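Local coordinates for protein agarase (Pseudoalteromonas fuliginea, PDB 6XJ9) that probably hydrolyses agarose, the galactan of red algal cell walls, as a glycoside hydrolase of family 50, at residues 307-312 against 434-439; 420-425 against 442-447; 449-454 against 493-498; 713-718 against 732-737. One frame throughout, in Å; residues are numbered along the deposited sequence.

Contact 1 (307-312 against 434-439)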
loop_
_atom_site.group_PDB
_atom_site.type_symbol
_atom_site.label_atom_id
_atom_site.label_comp_id
_atom_site.label_asym_id
_atom_site.label_seq_id
_atom_site.Cartn_x
_atom_site.Cartn_y
_atom_site.Cartn_z
ATOM N N ILE A 307 15.633 18.129 -6.643
ATOM C CA ILE A 307 16.465 17.490 -7.658
ATOM C C ILE A 307 15.595 17.106 -8.862
ATOM O O ILE A 307 15.571 15.948 -9.294
ATOM C CB ILE A 307 17.286 16.307 -7.081
ATOM C CG1 ILE A 307 17.916 16.660 -5.729
ATOM C CG2 ILE A 307 18.345 15.841 -8.076
ATOM C CD1 ILE A 307 19.193 17.462 -5.838
ATOM N N ILE A 308 14.887 18.105 -9.405
ATOM C CA ILE A 308 14.193 17.954 -10.678
ATOM C C ILE A 308 15.192 18.263 -11.787
ATOM O O ILE A 308 15.125 19.322 -12.416
ATOM C CB ILE A 308 12.959 18.871 -10.788
ATOM C CG1 ILE A 308 12.121 18.907 -9.506
ATOM C CG2 ILE A 308 12.120 18.495 -12.013
ATOM C CD1 ILE A 308 11.469 17.604 -9.156
ATOM N N ARG A 309 16.141 17.342 -11.966
ATOM C CA ARG A 309 17.243 17.460 -12.914
ATOM C C ARG A 309 17.926 16.096 -12.980
ATOM O O ARG A 309 17.571 15.207 -12.205
ATOM C CB ARG A 309 18.221 18.564 -12.487
ATOM C CG ARG A 309 19.097 18.203 -11.292
ATOM C CD ARG A 309 19.922 19.373 -10.767
ATOM N NE ARG A 309 20.810 18.894 -9.715
ATOM C CZ ARG A 309 21.669 19.639 -9.019
ATOM N NH1 ARG A 309 21.762 20.937 -9.253
ATOM N NH2 ARG A 309 22.440 19.075 -8.098
ATOM N N LEU A 310 18.922 15.964 -13.874
ATOM C CA LEU A 310 19.542 14.689 -14.201
ATOM C C LEU A 310 20.915 14.540 -13.544
ATOM O O LEU A 310 21.446 13.431 -13.500
ATOM C CB LEU A 310 19.658 14.563 -15.726
ATOM C CG LEU A 310 18.341 14.543 -16.502
ATOM C CD1 LEU A 310 18.545 14.093 -17.941
ATOM C CD2 LEU A 310 17.296 13.685 -15.815
ATOM N N ALA A 311 21.464 15.646 -13.014
ATOM C CA ALA A 311 22.862 15.734 -12.606
ATOM C C ALA A 311 23.272 14.637 -11.618
ATOM O O ALA A 311 24.437 14.249 -11.586
ATOM C CB ALA A 311 23.169 17.111 -12.057
ATOM N N ASN A 312 22.328 14.120 -10.830
ATOM C CA ASN A 312 22.678 13.211 -9.747
ATOM C C ASN A 312 22.165 11.796 -10.023
ATOM O O ASN A 312 22.125 10.973 -9.115
ATOM C CB ASN A 312 22.178 13.717 -8.396
ATOM C CG ASN A 312 22.657 15.120 -8.086
ATOM O OD1 ASN A 312 21.909 16.082 -8.252
ATOM N ND2 ASN A 312 23.911 15.248 -7.679
ATOM N N GLY A 434 10.852 21.655 -6.187
ATOM C CA GLY A 434 11.710 21.935 -5.052
ATOM C C GLY A 434 13.079 22.470 -5.459
ATOM O O GLY A 434 13.274 22.945 -6.577
ATOM N N ASN A 435 14.006 22.410 -4.501
ATOM C CA ASN A 435 15.349 22.934 -4.667
ATOM C C ASN A 435 16.090 22.109 -5.712
ATOM O O ASN A 435 15.836 20.911 -5.856
ATOM C CB ASN A 435 16.114 23.007 -3.339
ATOM C CG ASN A 435 17.279 23.970 -3.425
ATOM O OD1 ASN A 435 17.249 24.892 -4.232
ATOM N ND2 ASN A 435 18.329 23.736 -2.647
ATOM N N TRP A 436 17.005 22.772 -6.419
ATOM C CA TRP A 436 17.795 22.157 -7.482
ATOM C C TRP A 436 16.880 21.642 -8.598
ATOM O O TRP A 436 17.059 20.528 -9.097
ATOM C CB TRP A 436 18.748 21.073 -6.936
ATOM C CG TRP A 436 19.675 21.585 -5.873
ATOM C CD1 TRP A 436 20.599 22.583 -6.000
ATOM C CD2 TRP A 436 19.725 21.166 -4.498
ATOM N NE1 TRP A 436 21.224 22.810 -4.803
ATOM C CE2 TRP A 436 20.722 21.939 -3.869
ATOM C CE3 TRP A 436 19.025 20.216 -3.742
ATOM C CZ2 TRP A 436 21.028 21.794 -2.518
ATOM C CZ3 TRP A 436 19.332 20.069 -2.409
ATOM C CH2 TRP A 436 20.319 20.852 -1.809
ATOM N N THR A 437 15.906 22.475 -8.975
ATOM C CA THR A 437 15.184 22.332 -10.231
ATOM C C THR A 437 16.087 22.817 -11.360
ATOM O O THR A 437 16.746 23.861 -11.246
ATOM C CB THR A 437 13.845 23.081 -10.200
ATOM O OG1 THR A 437 13.049 22.522 -9.152
ATOM C CG2 THR A 437 13.073 23.008 -11.501
ATOM N N ASP A 438 16.128 22.032 -12.441
ATOM C CA ASP A 438 16.931 22.401 -13.594
ATOM C C ASP A 438 16.417 23.732 -14.141
ATOM O O ASP A 438 15.213 23.896 -14.336
ATOM C CB ASP A 438 16.919 21.336 -14.694
ATOM C CG ASP A 438 17.919 21.666 -15.793
ATOM O OD1 ASP A 438 19.115 21.368 -15.613
ATOM O OD2 ASP A 438 17.509 22.289 -16.781
ATOM N N PRO A 439 17.304 24.724 -14.389
ATOM C CA PRO A 439 16.876 26.037 -14.884
ATOM C C PRO A 439 16.036 25.953 -16.157
ATOM O O PRO A 439 15.375 26.923 -16.519
ATOM C CB PRO A 439 18.198 26.783 -15.112
ATOM C CG PRO A 439 19.137 26.119 -14.126
ATOM C CD PRO A 439 18.760 24.650 -14.169
HETATM O O HOH W 1 18.493 18.133 -16.004
#

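Contact 2 (420-425 against 442-447)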
loop_
_atom_site.group_PDB
_atom_site.type_symbol
_atom_site.label_atom_id
_atom_site.label_comp_id
_atom_site.label_asym_id
_atom_site.label_seq_id
_atom_site.Cartn_x
_atom_site.Cartn_y
_atom_site.Cartn_z
ATOM N N VAL A 420 5.983 16.167 -18.839
ATOM C CA VAL A 420 5.317 15.152 -18.044
ATOM C C VAL A 420 5.571 15.450 -16.561
ATOM O O VAL A 420 4.675 15.310 -15.717
ATOM C CB VAL A 420 5.753 13.745 -18.491
ATOM C CG1 VAL A 420 5.470 12.672 -17.446
ATOM C CG2 VAL A 420 5.107 13.372 -19.822
ATOM N N THR A 421 6.784 15.922 -16.261
ATOM C CA THR A 421 7.128 16.318 -14.897
ATOM C C THR A 421 6.166 17.385 -14.361
ATOM O O THR A 421 5.623 17.220 -13.273
ATOM C CB THR A 421 8.602 16.713 -14.766
ATOM O OG1 THR A 421 9.389 15.559 -15.086
ATOM C CG2 THR A 421 8.957 17.187 -13.370
ATOM N N LEU A 422 5.971 18.484 -15.108
ATOM C CA LEU A 422 5.066 19.548 -14.683
ATOM C C LEU A 422 3.664 18.994 -14.444
ATOM O O LEU A 422 3.051 19.275 -13.419
ATOM C CB LEU A 422 5.049 20.680 -15.719
ATOM C CG LEU A 422 6.352 21.473 -15.837
ATOM C CD1 LEU A 422 6.353 22.362 -17.075
ATOM C CD2 LEU A 422 6.616 22.300 -14.574
ATOM N N ASP A 423 3.173 18.185 -15.394
ATOM C CA ASP A 423 1.855 17.581 -15.283
ATOM C C ASP A 423 1.766 16.666 -14.061
ATOM O O ASP A 423 0.744 16.655 -13.370
ATOM C CB ASP A 423 1.432 16.908 -16.594
ATOM C CG ASP A 423 1.126 17.914 -17.694
ATOM O OD1 ASP A 423 1.269 19.120 -17.440
ATOM O OD2 ASP A 423 0.742 17.480 -18.787
ATOM N N ARG A 424 2.824 15.887 -13.805
ATOM C CA ARG A 424 2.850 15.012 -12.639
ATOM C C ARG A 424 2.677 15.834 -11.366
ATOM O O ARG A 424 1.876 15.475 -10.506
ATOM C CB ARG A 424 4.151 14.205 -12.555
ATOM C CG ARG A 424 4.159 12.948 -13.412
ATOM C CD ARG A 424 5.571 12.446 -13.672
ATOM N NE ARG A 424 5.596 11.088 -14.209
ATOM C CZ ARG A 424 6.715 10.416 -14.468
ATOM N NH1 ARG A 424 7.890 10.978 -14.242
ATOM N NH2 ARG A 424 6.654 9.187 -14.950
ATOM N N MET A 425 3.432 16.934 -11.253
ATOM C CA MET A 425 3.328 17.775 -10.072
ATOM C C MET A 425 1.905 18.316 -9.926
ATOM O O MET A 425 1.361 18.335 -8.823
ATOM C CB MET A 425 4.344 18.923 -10.096
ATOM C CG MET A 425 5.785 18.447 -10.167
ATOM S SD MET A 425 6.132 17.169 -8.930
ATOM C CE MET A 425 7.499 16.323 -9.720
ATOM N N TYR A 442 12.608 27.095 -15.479
ATOM C CA TYR A 442 12.422 28.375 -14.809
ATOM C C TYR A 442 11.415 29.249 -15.556
ATOM O O TYR A 442 10.738 30.068 -14.943
ATOM C CB TYR A 442 13.762 29.074 -14.571
ATOM C CG TYR A 442 14.580 28.542 -13.417
ATOM C CD1 TYR A 442 14.327 27.297 -12.849
ATOM C CD2 TYR A 442 15.635 29.280 -12.909
ATOM C CE1 TYR A 442 15.093 26.811 -11.798
ATOM C CE2 TYR A 442 16.430 28.798 -11.880
ATOM C CZ TYR A 442 16.152 27.562 -11.315
ATOM O OH TYR A 442 16.931 27.101 -10.287
ATOM N N ASP A 443 11.299 29.042 -16.874
ATOM C CA ASP A 443 10.419 29.840 -17.707
ATOM C C ASP A 443 9.032 29.202 -17.789
ATOM O O ASP A 443 8.179 29.693 -18.522
ATOM C CB ASP A 443 11.025 30.035 -19.099
ATOM C CG ASP A 443 10.896 28.818 -20.004
ATOM O OD1 ASP A 443 10.563 27.712 -19.496
ATOM O OD2 ASP A 443 11.129 28.977 -21.214
ATOM N N ASN A 444 8.808 28.102 -17.050
ATOM C CA ASN A 444 7.498 27.472 -17.050
ATOM C C ASN A 444 6.508 28.425 -16.381
ATOM O O ASN A 444 6.870 29.229 -15.516
ATOM C CB ASN A 444 7.505 26.038 -16.489
ATOM C CG ASN A 444 6.970 25.931 -15.074
ATOM O OD1 ASN A 444 5.762 25.818 -14.865
ATOM N ND2 ASN A 444 7.862 25.974 -14.094
ATOM N N GLN A 445 5.260 28.352 -16.828
ATOM C CA GLN A 445 4.213 29.205 -16.293
ATOM C C GLN A 445 3.059 28.328 -15.823
ATOM O O GLN A 445 1.899 28.682 -16.018
ATOM C CB GLN A 445 3.788 30.248 -17.334
ATOM C CG GLN A 445 4.788 31.389 -17.509
ATOM C CD GLN A 445 4.379 32.386 -18.569
ATOM O OE1 GLN A 445 3.358 33.055 -18.468
ATOM N NE2 GLN A 445 5.185 32.497 -19.609
ATOM N N LYS A 446 3.395 27.209 -15.163
ATOM C CA LYS A 446 2.417 26.207 -14.758
ATOM C C LYS A 446 2.643 25.752 -13.313
ATOM O O LYS A 446 1.674 25.489 -12.609
ATOM C CB LYS A 446 2.494 24.975 -15.666
ATOM C CG LYS A 446 1.657 25.030 -16.937
ATOM C CD LYS A 446 2.149 24.084 -18.018
ATOM C CE LYS A 446 2.282 22.642 -17.573
ATOM N NZ LYS A 446 1.057 21.854 -17.855
ATOM N N VAL A 447 3.912 25.603 -12.896
ATOM C CA VAL A 447 4.207 25.169 -11.536
ATOM C C VAL A 447 5.284 26.082 -10.958
ATOM O O VAL A 447 6.366 26.184 -11.538
ATOM C CB VAL A 447 4.659 23.693 -11.473
ATOM C CG1 VAL A 447 4.900 23.234 -10.040
ATOM C CG2 VAL A 447 3.684 22.750 -12.170
#

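Contact 3 (449-454 against 493-498)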
loop_
_atom_site.group_PDB
_atom_site.type_symbol
_atom_site.label_atom_id
_atom_site.label_comp_id
_atom_site.label_asym_id
_atom_site.label_seq_id
_atom_site.Cartn_x
_atom_site.Cartn_y
_atom_site.Cartn_z
ATOM N N TYR A 449 8.387 27.372 -8.553
ATOM C CA TYR A 449 9.642 26.662 -8.369
ATOM C C TYR A 449 10.528 27.435 -7.398
ATOM O O TYR A 449 10.354 28.631 -7.208
ATOM C CB TYR A 449 10.330 26.413 -9.712
ATOM C CG TYR A 449 10.813 27.662 -10.411
ATOM C CD1 TYR A 449 9.987 28.338 -11.299
ATOM C CD2 TYR A 449 12.081 28.179 -10.180
ATOM C CE1 TYR A 449 10.421 29.487 -11.945
ATOM C CE2 TYR A 449 12.522 29.337 -10.812
ATOM C CZ TYR A 449 11.686 29.991 -11.701
ATOM O OH TYR A 449 12.105 31.127 -12.348
ATOM N N PHE A 450 11.448 26.711 -6.755
ATOM C CA PHE A 450 12.437 27.290 -5.861
ATOM C C PHE A 450 13.752 27.349 -6.630
ATOM O O PHE A 450 14.066 26.401 -7.343
ATOM C CB PHE A 450 12.515 26.438 -4.590
ATOM C CG PHE A 450 11.325 26.619 -3.677
ATOM C CD1 PHE A 450 10.072 26.118 -4.017
ATOM C CD2 PHE A 450 11.435 27.359 -2.508
ATOM C CE1 PHE A 450 8.971 26.320 -3.192
ATOM C CE2 PHE A 450 10.335 27.555 -1.683
ATOM C CZ PHE A 450 9.112 27.030 -2.026
ATOM N N ALA A 451 14.476 28.472 -6.515
ATOM C CA ALA A 451 15.782 28.625 -7.139
ATOM C C ALA A 451 16.881 28.531 -6.078
ATOM O O ALA A 451 16.606 28.539 -4.877
ATOM C CB ALA A 451 15.848 29.932 -7.897
ATOM N N ASN A 452 18.128 28.450 -6.541
ATOM C CA ASN A 452 19.260 28.226 -5.663
ATOM C C ASN A 452 20.527 28.802 -6.287
ATOM O O ASN A 452 20.639 28.901 -7.504
ATOM C CB ASN A 452 19.462 26.733 -5.397
ATOM C CG ASN A 452 20.017 25.996 -6.595
ATOM O OD1 ASN A 452 19.269 25.572 -7.485
ATOM N ND2 ASN A 452 21.328 25.860 -6.642
ATOM N N GLY A 453 21.475 29.159 -5.421
ATOM C CA GLY A 453 22.864 29.367 -5.800
ATOM C C GLY A 453 23.809 28.886 -4.701
ATOM O O GLY A 453 23.385 28.719 -3.558
ATOM N N TRP A 454 25.062 28.602 -5.091
ATOM C CA TRP A 454 26.160 28.292 -4.192
ATOM C C TRP A 454 27.143 29.454 -4.234
ATOM O O TRP A 454 27.565 29.843 -5.319
ATOM C CB TRP A 454 26.915 27.041 -4.661
ATOM C CG TRP A 454 26.120 25.786 -4.822
ATOM C CD1 TRP A 454 25.599 25.280 -5.979
ATOM C CD2 TRP A 454 25.800 24.844 -3.785
ATOM N NE1 TRP A 454 24.951 24.100 -5.731
ATOM C CE2 TRP A 454 25.052 23.809 -4.392
ATOM C CE3 TRP A 454 26.055 24.785 -2.408
ATOM C CZ2 TRP A 454 24.578 22.717 -3.667
ATOM C CZ3 TRP A 454 25.581 23.708 -1.694
ATOM C CH2 TRP A 454 24.845 22.692 -2.315
ATOM N N LYS A 493 19.611 36.252 -13.292
ATOM C CA LYS A 493 19.526 36.112 -14.737
ATOM C C LYS A 493 18.824 34.815 -15.139
ATOM O O LYS A 493 18.335 34.706 -16.259
ATOM C CB LYS A 493 20.919 36.221 -15.359
ATOM C CG LYS A 493 21.429 37.646 -15.477
ATOM C CD LYS A 493 22.932 37.730 -15.499
ATOM C CE LYS A 493 23.421 39.148 -15.305
ATOM N NZ LYS A 493 22.944 40.032 -16.392
ATOM N N GLU A 494 18.765 33.831 -14.232
ATOM C CA GLU A 494 18.066 32.593 -14.539
ATOM C C GLU A 494 16.576 32.769 -14.294
ATOM O O GLU A 494 15.777 32.186 -15.014
ATOM C CB GLU A 494 18.500 31.441 -13.633
ATOM C CG GLU A 494 19.973 31.111 -13.722
ATOM C CD GLU A 494 20.349 29.996 -12.771
ATOM O OE1 GLU A 494 20.070 30.124 -11.556
ATOM O OE2 GLU A 494 20.890 29.008 -13.246
ATOM N N VAL A 495 16.230 33.559 -13.265
ATOM C CA VAL A 495 14.866 33.664 -12.767
ATOM C C VAL A 495 14.125 34.735 -13.575
ATOM O O VAL A 495 12.917 34.630 -13.778
ATOM C CB VAL A 495 14.821 33.944 -11.249
ATOM C CG1 VAL A 495 13.462 34.465 -10.800
ATOM C CG2 VAL A 495 15.207 32.715 -10.420
ATOM N N LYS A 496 14.869 35.765 -14.003
ATOM C CA LYS A 496 14.381 36.811 -14.892
ATOM C C LYS A 496 13.128 37.454 -14.300
ATOM O O LYS A 496 12.218 37.800 -15.045
ATOM C CB LYS A 496 14.077 36.244 -16.287
ATOM C CG LYS A 496 15.253 35.581 -16.973
ATOM C CD LYS A 496 15.022 35.215 -18.421
ATOM C CE LYS A 496 16.248 34.553 -19.018
ATOM N NZ LYS A 496 16.551 35.084 -20.367
ATOM N N ASN A 497 13.093 37.554 -12.960
ATOM C CA ASN A 497 12.083 38.241 -12.157
ATOM C C ASN A 497 10.721 37.544 -12.219
ATOM O O ASN A 497 9.697 38.143 -11.873
ATOM C CB ASN A 497 11.992 39.738 -12.478
ATOM C CG ASN A 497 11.493 40.570 -11.316
ATOM O OD1 ASN A 497 10.441 41.203 -11.399
ATOM N ND2 ASN A 497 12.238 40.572 -10.226
ATOM N N SER A 498 10.712 36.272 -12.627
ATOM C CA SER A 498 9.476 35.520 -12.768
ATOM C C SER A 498 8.712 35.450 -11.449
ATOM O O SER A 498 9.299 35.113 -10.423
ATOM C CB SER A 498 9.733 34.132 -13.291
ATOM O OG SER A 498 8.512 33.422 -13.383
HETATM O O HOH W 2 18.891 28.799 -9.737
HETATM O O HOH W 3 22.729 29.735 -10.062
#

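Contact 4 (713-718 against 732-737)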
loop_
_atom_site.group_PDB
_atom_site.type_symbol
_atom_site.label_atom_id
_atom_site.label_comp_id
_atom_site.label_asym_id
_atom_site.label_seq_id
_atom_site.Cartn_x
_atom_site.Cartn_y
_atom_site.Cartn_z
ATOM N N HIS A 713 9.969 20.064 1.307
ATOM C CA HIS A 713 10.321 19.469 0.033
ATOM C C HIS A 713 10.962 18.097 0.269
ATOM O O HIS A 713 11.817 17.941 1.141
ATOM C CB HIS A 713 11.223 20.421 -0.759
ATOM C CG HIS A 713 10.554 21.639 -1.313
ATOM N ND1 HIS A 713 11.095 22.908 -1.158
ATOM C CD2 HIS A 713 9.415 21.789 -2.027
ATOM C CE1 HIS A 713 10.312 23.794 -1.740
ATOM N NE2 HIS A 713 9.260 23.136 -2.280
ATOM N N TRP A 714 10.532 17.115 -0.532
ATOM C CA TRP A 714 10.995 15.738 -0.488
ATOM C C TRP A 714 12.282 15.589 -1.294
ATOM O O TRP A 714 12.369 16.025 -2.445
ATOM C CB TRP A 714 9.886 14.839 -1.075
ATOM C CG TRP A 714 10.328 13.434 -1.345
ATOM C CD1 TRP A 714 11.040 12.979 -2.418
ATOM C CD2 TRP A 714 10.117 12.296 -0.491
ATOM N NE1 TRP A 714 11.250 11.626 -2.309
ATOM C CE2 TRP A 714 10.710 11.186 -1.127
ATOM C CE3 TRP A 714 9.473 12.113 0.738
ATOM C CZ2 TRP A 714 10.670 9.906 -0.575
ATOM C CZ3 TRP A 714 9.439 10.849 1.289
ATOM C CH2 TRP A 714 10.035 9.767 0.641
ATOM N N PHE A 715 13.284 14.946 -0.697
ATOM C CA PHE A 715 14.506 14.595 -1.414
ATOM C C PHE A 715 14.465 13.107 -1.764
ATOM O O PHE A 715 14.633 12.273 -0.881
ATOM C CB PHE A 715 15.738 14.920 -0.555
ATOM C CG PHE A 715 17.073 14.791 -1.256
ATOM C CD1 PHE A 715 17.691 13.555 -1.401
ATOM C CD2 PHE A 715 17.731 15.913 -1.746
ATOM C CE1 PHE A 715 18.920 13.439 -2.036
ATOM C CE2 PHE A 715 18.954 15.794 -2.394
ATOM C CZ PHE A 715 19.551 14.560 -2.534
ATOM N N GLN A 716 14.303 12.740 -3.050
ATOM C CA GLN A 716 14.367 13.563 -4.250
ATOM C C GLN A 716 13.456 12.910 -5.303
ATOM O O GLN A 716 12.714 11.983 -5.002
ATOM C CB GLN A 716 15.824 13.637 -4.730
ATOM C CG GLN A 716 16.386 12.290 -5.182
ATOM C CD GLN A 716 17.842 12.231 -5.581
ATOM O OE1 GLN A 716 18.564 13.217 -5.586
ATOM N NE2 GLN A 716 18.312 11.039 -5.897
ATOM N N TYR A 717 13.532 13.376 -6.551
ATOM C CA TYR A 717 12.589 12.985 -7.590
ATOM C C TYR A 717 12.775 11.520 -7.966
ATOM O O TYR A 717 11.825 10.726 -7.955
ATOM C CB TYR A 717 12.753 13.899 -8.814
ATOM C CG TYR A 717 11.717 13.753 -9.910
ATOM C CD1 TYR A 717 10.454 13.225 -9.673
ATOM C CD2 TYR A 717 11.996 14.214 -11.191
ATOM C CE1 TYR A 717 9.512 13.105 -10.690
ATOM C CE2 TYR A 717 11.073 14.100 -12.219
ATOM C CZ TYR A 717 9.828 13.553 -11.964
ATOM O OH TYR A 717 8.935 13.464 -12.988
ATOM N N ILE A 718 14.019 11.205 -8.323
ATOM C CA ILE A 718 14.444 9.935 -8.881
ATOM C C ILE A 718 15.261 9.194 -7.829
ATOM O O ILE A 718 16.084 9.812 -7.152
ATOM C CB ILE A 718 15.319 10.211 -10.116
ATOM C CG1 ILE A 718 14.576 11.087 -11.127
ATOM C CG2 ILE A 718 15.816 8.910 -10.733
ATOM C CD1 ILE A 718 15.464 12.036 -11.902
ATOM N N TYR A 732 20.421 5.223 -2.263
ATOM C CA TYR A 732 19.227 5.110 -1.433
ATOM C C TYR A 732 17.940 5.098 -2.252
ATOM O O TYR A 732 17.870 5.708 -3.318
ATOM C CB TYR A 732 19.032 6.375 -0.592
ATOM C CG TYR A 732 20.136 6.766 0.356
ATOM C CD1 TYR A 732 21.128 5.870 0.729
ATOM C CD2 TYR A 732 20.133 8.020 0.956
ATOM C CE1 TYR A 732 22.113 6.227 1.633
ATOM C CE2 TYR A 732 21.115 8.389 1.865
ATOM C CZ TYR A 732 22.108 7.485 2.208
ATOM O OH TYR A 732 23.081 7.831 3.103
ATOM N N ASN A 733 16.897 4.490 -1.669
ATOM C CA ASN A 733 15.512 4.612 -2.102
ATOM C C ASN A 733 14.942 5.968 -1.666
ATOM O O ASN A 733 14.108 6.026 -0.760
ATOM C CB ASN A 733 14.681 3.406 -1.624
ATOM C CG ASN A 733 13.196 3.459 -1.949
ATOM O OD1 ASN A 733 12.358 3.072 -1.130
ATOM N ND2 ASN A 733 12.842 3.888 -3.151
ATOM N N VAL A 734 15.370 7.043 -2.347
ATOM C CA VAL A 734 14.948 8.411 -2.062
ATOM C C VAL A 734 13.935 8.910 -3.102
ATOM O O VAL A 734 13.407 10.013 -2.980
ATOM C CB VAL A 734 16.148 9.383 -1.987
ATOM C CG1 VAL A 734 16.937 9.279 -0.684
ATOM C CG2 VAL A 734 17.070 9.267 -3.190
ATOM N N GLY A 735 13.687 8.126 -4.155
ATOM C CA GLY A 735 12.895 8.599 -5.284
ATOM C C GLY A 735 11.389 8.538 -5.035
ATOM O O GLY A 735 10.891 7.588 -4.429
ATOM N N PHE A 736 10.673 9.559 -5.533
ATOM C CA PHE A 736 9.236 9.464 -5.771
ATOM C C PHE A 736 8.952 8.558 -6.972
ATOM O O PHE A 736 7.843 8.021 -7.097
ATOM C CB PHE A 736 8.609 10.857 -5.917
ATOM C CG PHE A 736 7.599 11.189 -4.845
ATOM C CD1 PHE A 736 6.249 11.277 -5.141
ATOM C CD2 PHE A 736 7.993 11.370 -3.528
ATOM C CE1 PHE A 736 5.318 11.556 -4.151
ATOM C CE2 PHE A 736 7.065 11.652 -2.540
ATOM C CZ PHE A 736 5.727 11.745 -2.851
ATOM N N ILE A 737 9.962 8.411 -7.848
ATOM C CA ILE A 737 9.904 7.553 -9.027
ATOM C C ILE A 737 11.178 6.705 -9.100
ATOM O O ILE A 737 12.235 7.122 -8.627
ATOM C CB ILE A 737 9.737 8.384 -10.321
ATOM C CG1 ILE A 737 11.076 8.909 -10.845
ATOM C CG2 ILE A 737 8.699 9.494 -10.172
ATOM C CD1 ILE A 737 10.952 9.899 -11.978
#

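Contact 1 (307-312 against 434-439)
Ile307 and Arg309 both meet Trp436 where the loop after strand 299-305 packs on the loop between helix 413-428 and strand 449-453, in a fold consistent with the (beta/alpha)8 barrel expected for glycoside hydrolase family 50. Ile307 runs alongside Trp436 in the same direction, its CD1 3.5 Å from CE3 of the indole. Arg309 approaches differently. With CG between its backbone N and carbonyl carbon (chi1 73°) and the chain extended beyond, its CD lies 3.5 Å from Trp436 O and its guanidinium places one face over Trp436 CB. The guanidinium and indole planes are 40° apart, so the two are not stacked. Asn312 OD1 fixes the group's rotation, accepting in plane from Arg309 NH2 at 3.0 Å and weakly from NE. Putting an alanine here would probably take the guanidinium face from Trp436 CB and leave Asn312 OD1 without these donors. The backbones are joined by Ile307 N to Asn435 O (2.9 Å, 169° at the hydrogen) and by Asp438 N to Ile308 O, with Ile308 centring an inverse gamma turn. Ile308 lies beside Thr437, its CG1 3.7 Å from Thr437 OG1, whose hydroxyl donates to Gly434 O at 2.6 Å.

Contact 2 (420-425 against 442-447)
Leu422 of helix 413-428 and Val447 of the irregular loop before strand 449-453 make the closest backbone approach, yet their CA atoms stay 6.5 Å apart, so side chains carry most of the contact. Leu422 and Asn444 run antiparallel past one another, bringing Leu422 CD2 within 3.6 Å of Asn444 OD1. That oxygen is held from its own segment: Val447 N reaches it at 2.7 Å in the carbonyl plane, on a lone pair, while Lys446 N comes in tilted 35° from that plane at 2.8 Å, making an Asx turn. The amide's other end, ND2, donates to Val447 O and to Tyr441 O, which fixes the flat group against the leucine. Val447 packs on the same methyl, its CG2 3.8 Å from Leu422 CD2 and also against Leu422 O. Lys446 bends at chi3 (54°) and chi4 (93°), which carries its CE to 3.9 Å from Leu422 CB. Its NZ then forms a salt bridge with Asp423 OD1 at 2.8 Å, meeting that oxygen nearly end-on, and has a second partner in Ser257 O. The chemistry thus divides: a buried leucine packs on an amide whose polar atoms are already engaged, and at the partly exposed margin a salt bridge, its lysine also held by Ser257 O, ties helix to loop.

Contact 3 (449-454 against 493-498)
Asn452 O and Glu494 OE1 are 4.3 Å apart, and two waters lie between them. One donates to Asn452 O at 2.8 Å, although its distance to Glu494 OE1 is short enough to be doubtful; the other donates to Glu494 OE1 at 3.1 Å and only weakly to Asn452 O. The direct contacts are apolar. Ala451 CB touches Val495 CG2 at 3.8 Å, and Val495 CG2 also sits at the edge of the Tyr449 ring, near its plane. Chi1 of 67° swings that ring toward the helix end, so that Tyr449 OH reaches Val495 CA at 3.8 Å and Ser498 CB at 3.9 Å. Just there the helix stops: Lys496 has positive phi, and a type I' turn is closed by Ser498 N to Val495 O at 3.0 Å. Strand 449-453 and its parallel neighbour 501-506 are linked through helix 478-495 in a beta-alpha-beta crossover, and the contact packs the helix's last turn on the first of those strands, with Val495 also touching Ala501.

Contact 4 (713-718 against 732-737)
Val734 O accepts two hydrogen bonds where the chain leaves strand 709-714 and meets the loop before helix 745-763, from Trp714 NE1 at 2.8 Å and Gln716 N at 2.9 Å, on opposite faces of its carbonyl plane. The cis peptide before Gln716 turns Phe715 O to the same side as that N-H, leaving Phe715 O and Val734 O, both acceptors, 3.3 Å apart and unbonded. Beside a single Ile718-Ile737 bridge, Phe736 N bonds to Gln716 O and Ile737 N to Tyr717 O (3.0 Å). Phe736 turns its edge to the face of Trp714 in a T-shaped pair, its centroid 4.7 Å from that of the indole five-membered ring, planes at 79°. A CH-pi contact sets Ile737 CD1 over the Tyr717 face, 3.9 Å from the centroid. Were a leucine to replace Trp714, Val734 O would probably lose one donor and Phe736 the ring face it packs on. All touching residues are buried, so the paired donors probably offset the cost of enclosing Val734 O.

In the fold
Contacts 1 and 2 interlock along the chain, their segments alternating, whereas contacts 3 and 4 follow in series. Centres of contacts 2, 3 and 4 lie about 13, 12 and 11 Å from that of contact 1, while contacts 3 and 4 are about 22 Å apart. Side chains join them: Asn452 of contact 3 packs on Trp436 of contact 1, Tyr442 of contact 2 stacks on Tyr449, and Tyr717 OH of contact 4 is hydrogen-bonded to Thr421 and Arg424 on helix 413-428. Strands 299-305 and 709-714 are parallel neighbours, leading into contacts 1 and 4. Contact 1 joins parts over 120 residues apart, contact 3 parts 39 apart and the others nearer ones, probably all within this family's catalytic barrel.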